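Exotoxin type A (Streptococcus pyogenes phage T12, PDB 1FNU) is a phage-encoded superantigen, the scarlet fever toxin, which in keeping with its family probably bridges MHC class II molecules and T-cell receptors. Local coordinates at residues R11-Y22 / Y160-T169. Residues are numbered along the deposited sequence; the frame is centred on the assembly and turned at random.
Sequences RSSLVKNLQNIY and YTNGPSKYET
Glu-168 receives two donors from the 11-22 segment on a single carboxylate oxygen. The NE of Arg-11 lies 3.0 Å from OE2 of Glu-168 in a salt bridge that is nearly straight (165° at the hydrogen), with guanidinium and carboxylate almost coplanar and the two side chains lying side by side and pointing the same way. The hydroxyl of Ser-13 reaches the same oxygen on its syn side, Ser-13 OG to Glu-168 OE2 2.9 Å, and in turn accepts a bond from Arg-11 NH2, closing a small polar ring that should limit rotation of the carboxylate. A bend in the glutamate side chain at chi2 (63°) turns the carboxylate back to these donors. One residue along from Arg-11, Ser-12 bonds twice to the backbone. Its N donates to the carbonyl O of Glu-168. The second bond runs from Ser-12 OG to Tyr-167 O, 2.7 Å. The example shows how an N-terminal segment leading into helix 19-26 can be held against a beta-grasp domain loop far along the sequence: residues 160-169 link the long helix 142-157 to strand 169-176, and Glu-168 and Thr-169 form a classic beta bulge opposite Thr-219. At the other end the contact rests on aromatic rings, with no hydrogen bond across. Tyr-160 offers one ring face to Ile-21, whose CG2 sits 3.5 Å from the ring centroid in a CH-pi contact; the Tyr-160 hydroxyl is hydrogen-bonded to the carbonyl O of Phe-186. Alongside, the CB atoms of Tyr-22 and Tyr-160 are 3.9 Å apart. The Tyr-22 ring lies against the Thr-161–Asn-162 peptide, Asn-162 N resting 3.7 Å above the ring plane, where a chi1 of 168° swings it away from its own backbone N.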
ATOM      1  N   ARG A  11      -4.192 -12.676  26.036  1.00 29.45           N
ATOM      2  CA  ARG A  11      -4.263 -11.780  27.195  1.00 28.69           C
ATOM      3  C   ARG A  11      -4.249 -10.364  26.659  1.00 28.01           C
ATOM      4  O   ARG A  11      -3.342 -10.002  25.871  1.00 27.98           O
ATOM      5  CB  ARG A  11      -3.046 -12.025  28.127  1.00 28.88           C
ATOM      6  CG  ARG A  11      -2.990 -13.432  28.944  1.00 29.13           C
ATOM      7  CD  ARG A  11      -1.548 -13.669  29.595  1.00 29.25           C
ATOM      8  NE  ARG A  11      -1.184 -12.353  30.139  1.00 29.52           N
ATOM      9  CZ  ARG A  11       0.040 -11.863  30.399  1.00 29.51           C
ATOM     10  NH1 ARG A  11       1.170 -12.550  30.196  1.00 29.48           N
ATOM     11  NH2 ARG A  11       0.104 -10.599  30.796  1.00 29.51           N
ATOM     12  N   SER A  12      -5.242  -9.568  27.045  1.00 27.33           N
ATOM     13  CA  SER A  12      -5.334  -8.158  26.574  1.00 26.72           C
ATOM     14  C   SER A  12      -4.171  -7.258  27.021  1.00 26.20           C
ATOM     15  O   SER A  12      -3.842  -6.296  26.343  1.00 25.99           O
ATOM     16  CB  SER A  12      -6.628  -7.469  27.067  1.00 26.73           C
ATOM     17  OG  SER A  12      -6.597  -7.225  28.488  1.00 26.82           O
ATOM     18  N   SER A  13      -3.571  -7.580  28.168  1.00 25.64           N
ATOM     19  CA  SER A  13      -2.499  -6.726  28.720  1.00 25.15           C
ATOM     20  C   SER A  13      -1.179  -6.816  27.949  1.00 24.73           C
ATOM     21  O   SER A  13      -0.336  -6.019  28.175  1.00 24.78           O
ATOM     22  CB  SER A  13      -2.306  -7.005  30.219  1.00 25.07           C
ATOM     23  OG  SER A  13      -1.944  -8.342  30.420  1.00 25.10           O
ATOM     24  N   LEU A  14      -1.061  -7.767  27.021  1.00 24.28           N
ATOM     25  CA  LEU A  14       0.103  -7.912  26.166  1.00 23.79           C
ATOM     26  C   LEU A  14      -0.104  -7.086  24.864  1.00 23.54           C
ATOM     27  O   LEU A  14       0.868  -6.609  24.243  1.00 23.49           O
ATOM     28  CB  LEU A  14       0.308  -9.379  25.762  1.00 23.89           C
ATOM     29  CG  LEU A  14       0.754 -10.424  26.819  1.00 23.96           C
ATOM     30  CD1 LEU A  14       0.791 -11.879  26.299  1.00 23.85           C
ATOM     31  CD2 LEU A  14       2.118 -10.034  27.349  1.00 24.02           C
ATOM     32  N   VAL A  15      -1.365  -6.874  24.473  1.00 23.04           N
ATOM     33  CA  VAL A  15      -1.676  -6.132  23.249  1.00 22.47           C
ATOM     34  C   VAL A  15      -1.149  -4.675  23.146  1.00 22.25           C
ATOM     35  O   VAL A  15      -1.365  -3.820  23.990  1.00 21.97           O
ATOM     36  CB  VAL A  15      -3.217  -6.131  22.999  1.00 22.46           C
ATOM     37  CG1 VAL A  15      -3.540  -5.543  21.602  1.00 22.42           C
ATOM     38  CG2 VAL A  15      -3.778  -7.556  23.122  1.00 22.18           C
ATOM     39  N   LYS A  16      -0.489  -4.409  22.032  1.00 21.89           N
ATOM     40  CA  LYS A  16      -0.038  -3.064  21.717  1.00 21.39           C
ATOM     41  C   LYS A  16      -1.155  -2.437  20.834  1.00 20.96           C
ATOM     42  O   LYS A  16      -1.625  -3.010  19.847  1.00 20.78           O
ATOM     43  CB  LYS A  16       1.350  -3.135  20.999  1.00 21.81           C
ATOM     44  CG  LYS A  16       1.699  -1.980  20.090  1.00 22.30           C
ATOM     45  CD  LYS A  16       3.239  -1.608  20.058  1.00 23.07           C
ATOM     46  CE  LYS A  16       4.284  -2.704  19.688  1.00 23.35           C
ATOM     47  NZ  LYS A  16       4.438  -2.955  18.112  1.00 23.82           N
ATOM     48  N   ASN A  17      -1.639  -1.276  21.241  1.00 20.48           N
ATOM     49  CA  ASN A  17      -2.675  -0.598  20.479  1.00 20.12           C
ATOM     50  C   ASN A  17      -4.060  -1.247  20.534  1.00 19.78           C
ATOM     51  O   ASN A  17      -4.724  -1.428  19.482  1.00 19.78           O
ATOM     52  CB  ASN A  17      -2.263  -0.414  18.982  1.00 20.13           C
ATOM     53  CG  ASN A  17      -1.076   0.606  18.785  1.00 20.14           C
ATOM     54  OD1 ASN A  17      -0.968   1.650  19.473  1.00 20.10           O
ATOM     55  ND2 ASN A  17      -0.216   0.302  17.832  1.00 20.07           N
ATOM     56  N   LEU A  18      -4.482  -1.632  21.736  1.00 19.28           N
ATOM     57  CA  LEU A  18      -5.766  -2.262  21.882  1.00 18.90           C
ATOM     58  C   LEU A  18      -6.866  -1.307  21.485  1.00 18.50           C
ATOM     59  O   LEU A  18      -7.955  -1.766  21.162  1.00 18.55           O
ATOM     60  CB  LEU A  18      -5.976  -2.751  23.334  1.00 18.84           C
ATOM     61  CG  LEU A  18      -7.207  -3.594  23.648  1.00 18.91           C
ATOM     62  CD1 LEU A  18      -7.295  -4.839  22.760  1.00 18.56           C
ATOM     63  CD2 LEU A  18      -7.090  -4.087  25.134  1.00 18.87           C
ATOM     64  N   GLN A  19      -6.619  -0.001  21.528  1.00 17.92           N
ATOM     65  CA  GLN A  19      -7.606   0.959  21.130  1.00 17.69           C
ATOM     66  C   GLN A  19      -8.188   0.620  19.714  1.00 17.56           C
ATOM     67  O   GLN A  19      -9.340   0.954  19.453  1.00 17.32           O
ATOM     68  CB  GLN A  19      -7.027   2.404  21.121  1.00 17.95           C
ATOM     69  CG  GLN A  19      -6.051   2.630  19.940  1.00 17.93           C
ATOM     70  CD  GLN A  19      -4.624   2.390  20.368  1.00 18.12           C
ATOM     71  OE1 GLN A  19      -4.369   1.799  21.427  1.00 17.81           O
ATOM     72  NE2 GLN A  19      -3.675   2.853  19.558  1.00 18.30           N
ATOM     73  N   ASN A  20      -7.376  -0.012  18.846  1.00 17.47           N
ATOM     74  CA  ASN A  20      -7.797  -0.389  17.471  1.00 17.59           C
ATOM     75  C   ASN A  20      -8.870  -1.502  17.445  1.00 17.56           C
ATOM     76  O   ASN A  20      -9.534  -1.642  16.432  1.00 17.71           O
ATOM     77  CB  ASN A  20      -6.584  -0.759  16.558  1.00 17.25           C
ATOM     78  CG  ASN A  20      -5.682   0.468  16.306  1.00 17.39           C
ATOM     79  OD1 ASN A  20      -6.146   1.580  16.435  1.00 17.50           O
ATOM     80  ND2 ASN A  20      -4.420   0.256  15.966  1.00 16.99           N
ATOM     81  N   ILE A  21      -9.032  -2.252  18.552  1.00 17.55           N
ATOM     82  CA  ILE A  21     -10.148  -3.230  18.682  1.00 17.61           C
ATOM     83  C   ILE A  21     -11.301  -2.334  19.209  1.00 17.55           C
ATOM     84  O   ILE A  21     -12.418  -2.395  18.715  1.00 17.41           O
ATOM     85  CB  ILE A  21      -9.824  -4.325  19.684  1.00 17.73           C
ATOM     86  CG1 ILE A  21      -8.625  -5.131  19.205  1.00 17.66           C
ATOM     87  CG2 ILE A  21     -11.067  -5.272  19.913  1.00 17.37           C
ATOM     88  CD1 ILE A  21      -8.840  -5.888  17.853  1.00 17.65           C
ATOM     89  N   TYR A  22     -11.014  -1.479  20.184  1.00 17.60           N
ATOM     90  CA  TYR A  22     -12.006  -0.533  20.719  1.00 17.63           C
ATOM     91  C   TYR A  22     -12.780   0.260  19.611  1.00 17.76           C
ATOM     92  O   TYR A  22     -14.011   0.382  19.660  1.00 17.55           O
ATOM     93  CB  TYR A  22     -11.354   0.521  21.685  1.00 17.50           C
ATOM     94  CG  TYR A  22     -12.286   1.721  22.045  1.00 17.70           C
ATOM     95  CD1 TYR A  22     -13.398   1.575  22.927  1.00 17.56           C
ATOM     96  CD2 TYR A  22     -12.101   2.985  21.454  1.00 17.64           C
ATOM     97  CE1 TYR A  22     -14.253   2.610  23.192  1.00 17.75           C
ATOM     98  CE2 TYR A  22     -12.997   4.070  21.722  1.00 17.66           C
ATOM     99  CZ  TYR A  22     -14.065   3.871  22.589  1.00 17.80           C
ATOM    100  OH  TYR A  22     -14.938   4.927  22.905  1.00 18.06           O
ATOM    101  N   TYR A 160     -13.902  -2.723  26.205  1.00 21.74           N
ATOM    102  CA  TYR A 160     -12.802  -2.054  25.485  1.00 21.71           C
ATOM    103  C   TYR A 160     -12.824  -0.548  25.854  1.00 21.65           C
ATOM    104  O   TYR A 160     -13.889   0.012  26.259  1.00 21.59           O
ATOM    105  CB  TYR A 160     -12.945  -2.215  23.933  1.00 21.44           C
ATOM    106  CG  TYR A 160     -12.983  -3.643  23.360  1.00 21.26           C
ATOM    107  CD1 TYR A 160     -11.946  -4.546  23.565  1.00 21.10           C
ATOM    108  CD2 TYR A 160     -14.089  -4.104  22.620  1.00 21.15           C
ATOM    109  CE1 TYR A 160     -11.995  -5.836  23.069  1.00 20.89           C
ATOM    110  CE2 TYR A 160     -14.132  -5.427  22.108  1.00 20.97           C
ATOM    111  CZ  TYR A 160     -13.081  -6.284  22.333  1.00 20.90           C
ATOM    112  OH  TYR A 160     -13.082  -7.570  21.851  1.00 20.68           O
ATOM    113  N   THR A 161     -11.665   0.111  25.770  1.00 21.80           N
ATOM    114  CA  THR A 161     -11.635   1.545  25.985  1.00 21.77           C
ATOM    115  C   THR A 161     -10.572   2.061  25.010  1.00 21.97           C
ATOM    116  O   THR A 161      -9.880   1.307  24.399  1.00 21.93           O
ATOM    117  CB  THR A 161     -11.152   2.004  27.418  1.00 21.70           C
ATOM    118  OG1 THR A 161      -9.766   1.750  27.515  1.00 21.24           O
ATOM    119  CG2 THR A 161     -11.853   1.252  28.629  1.00 21.49           C
ATOM    120  N   ASN A 162     -10.446   3.367  24.896  1.00 22.38           N
ATOM    121  CA  ASN A 162      -9.384   3.921  24.088  1.00 22.78           C
ATOM    122  C   ASN A 162      -8.182   3.756  25.086  1.00 23.06           C
ATOM    123  O   ASN A 162      -7.727   4.702  25.719  1.00 23.16           O
ATOM    124  CB  ASN A 162      -9.672   5.392  23.789  1.00 22.80           C
ATOM    125  CG  ASN A 162      -8.614   6.000  22.912  1.00 22.80           C
ATOM    126  OD1 ASN A 162      -7.808   5.294  22.345  1.00 22.95           O
ATOM    127  ND2 ASN A 162      -8.623   7.319  22.784  1.00 22.89           N
ATOM    128  N   GLY A 163      -7.686   2.538  25.198  1.00 23.38           N
ATOM    129  CA  GLY A 163      -6.660   2.220  26.168  1.00 23.71           C
ATOM    130  C   GLY A 163      -6.815   0.765  26.579  1.00 23.95           C
ATOM    131  O   GLY A 163      -7.292  -0.017  25.768  1.00 23.95           O
ATOM    132  N   PRO A 164      -6.548   0.342  27.833  1.00 24.20           N
ATOM    133  CA  PRO A 164      -6.716  -1.093  27.992  1.00 24.35           C
ATOM    134  C   PRO A 164      -8.119  -1.468  28.386  1.00 24.52           C
ATOM    135  O   PRO A 164      -8.972  -0.599  28.530  1.00 24.40           O
ATOM    136  CB  PRO A 164      -5.649  -1.431  29.008  1.00 24.39           C
ATOM    137  CG  PRO A 164      -5.707  -0.242  29.942  1.00 24.42           C
ATOM    138  CD  PRO A 164      -6.375   0.919  29.164  1.00 24.27           C
ATOM    139  N   SER A 165      -8.364  -2.765  28.466  1.00 24.82           N
ATOM    140  CA  SER A 165      -9.693  -3.290  28.809  1.00 25.15           C
ATOM    141  C   SER A 165      -9.737  -3.613  30.279  1.00 25.50           C
ATOM    142  O   SER A 165      -8.721  -3.862  30.848  1.00 25.56           O
ATOM    143  CB  SER A 165      -9.941  -4.610  28.054  1.00 25.25           C
ATOM    144  OG  SER A 165     -11.051  -5.360  28.593  1.00 25.39           O
ATOM    145  N   LYS A 166     -10.919  -3.626  30.900  1.00 25.92           N
ATOM    146  CA  LYS A 166     -11.024  -4.042  32.324  1.00 26.35           C
ATOM    147  C   LYS A 166     -10.760  -5.587  32.437  1.00 26.40           C
ATOM    148  O   LYS A 166     -10.388  -6.122  33.519  1.00 26.60           O
ATOM    149  CB  LYS A 166     -12.449  -3.678  32.838  1.00 26.53           C
ATOM    150  CG  LYS A 166     -12.778  -4.088  34.250  1.00 26.91           C
ATOM    151  CD  LYS A 166     -14.085  -3.406  34.568  1.00 27.21           C
ATOM    152  CE  LYS A 166     -14.904  -4.099  35.666  1.00 27.23           C
ATOM    153  NZ  LYS A 166     -15.975  -3.125  36.029  1.00 27.54           N
ATOM    154  N   TYR A 167     -10.892  -6.308  31.321  1.00 26.30           N
ATOM    155  CA  TYR A 167     -10.717  -7.761  31.316  1.00 26.22           C
ATOM    156  C   TYR A 167      -9.393  -8.243  30.763  1.00 26.21           C
ATOM    157  O   TYR A 167      -8.839  -7.631  29.856  1.00 26.35           O
ATOM    158  CB  TYR A 167     -11.872  -8.399  30.537  1.00 26.16           C
ATOM    159  CG  TYR A 167     -13.172  -7.948  31.123  1.00 26.22           C
ATOM    160  CD1 TYR A 167     -13.522  -8.307  32.423  1.00 26.28           C
ATOM    161  CD2 TYR A 167     -13.947  -6.985  30.480  1.00 26.35           C
ATOM    162  CE1 TYR A 167     -14.617  -7.696  33.086  1.00 26.28           C
ATOM    163  CE2 TYR A 167     -15.050  -6.353  31.136  1.00 26.24           C
ATOM    164  CZ  TYR A 167     -15.342  -6.729  32.433  1.00 26.27           C
ATOM    165  OH  TYR A 167     -16.293  -6.061  33.105  1.00 26.48           O
ATOM    166  N   GLU A 168      -8.901  -9.348  31.309  1.00 26.09           N
ATOM    167  CA  GLU A 168      -7.640  -9.927  30.872  1.00 25.92           C
ATOM    168  C   GLU A 168      -7.908 -10.881  29.711  1.00 25.83           C
ATOM    169  O   GLU A 168      -7.178 -10.918  28.742  1.00 25.48           O
ATOM    170  CB  GLU A 168      -6.982 -10.658  32.070  1.00 26.06           C
ATOM    171  CG  GLU A 168      -5.619 -11.282  31.794  1.00 26.32           C
ATOM    172  CD  GLU A 168      -4.537 -10.275  31.433  1.00 26.54           C
ATOM    173  OE1 GLU A 168      -4.769  -9.039  31.337  1.00 26.62           O
ATOM    174  OE2 GLU A 168      -3.405 -10.734  31.223  1.00 26.89           O
ATOM    175  N   THR A 169      -8.962 -11.681  29.825  1.00 25.73           N
ATOM    176  CA  THR A 169      -9.235 -12.566  28.730  1.00 25.73           C
ATOM    177  C   THR A 169     -10.719 -12.518  28.497  1.00 25.76           C
ATOM    178  O   THR A 169     -11.469 -12.090  29.369  1.00 25.57           O
ATOM    179  CB  THR A 169      -8.754 -13.975  28.962  1.00 25.65           C
ATOM    180  OG1 THR A 169      -9.440 -14.563  30.059  1.00 25.63           O
ATOM    181  CG2 THR A 169      -7.281 -14.005  29.212  1.00 25.80           C
TER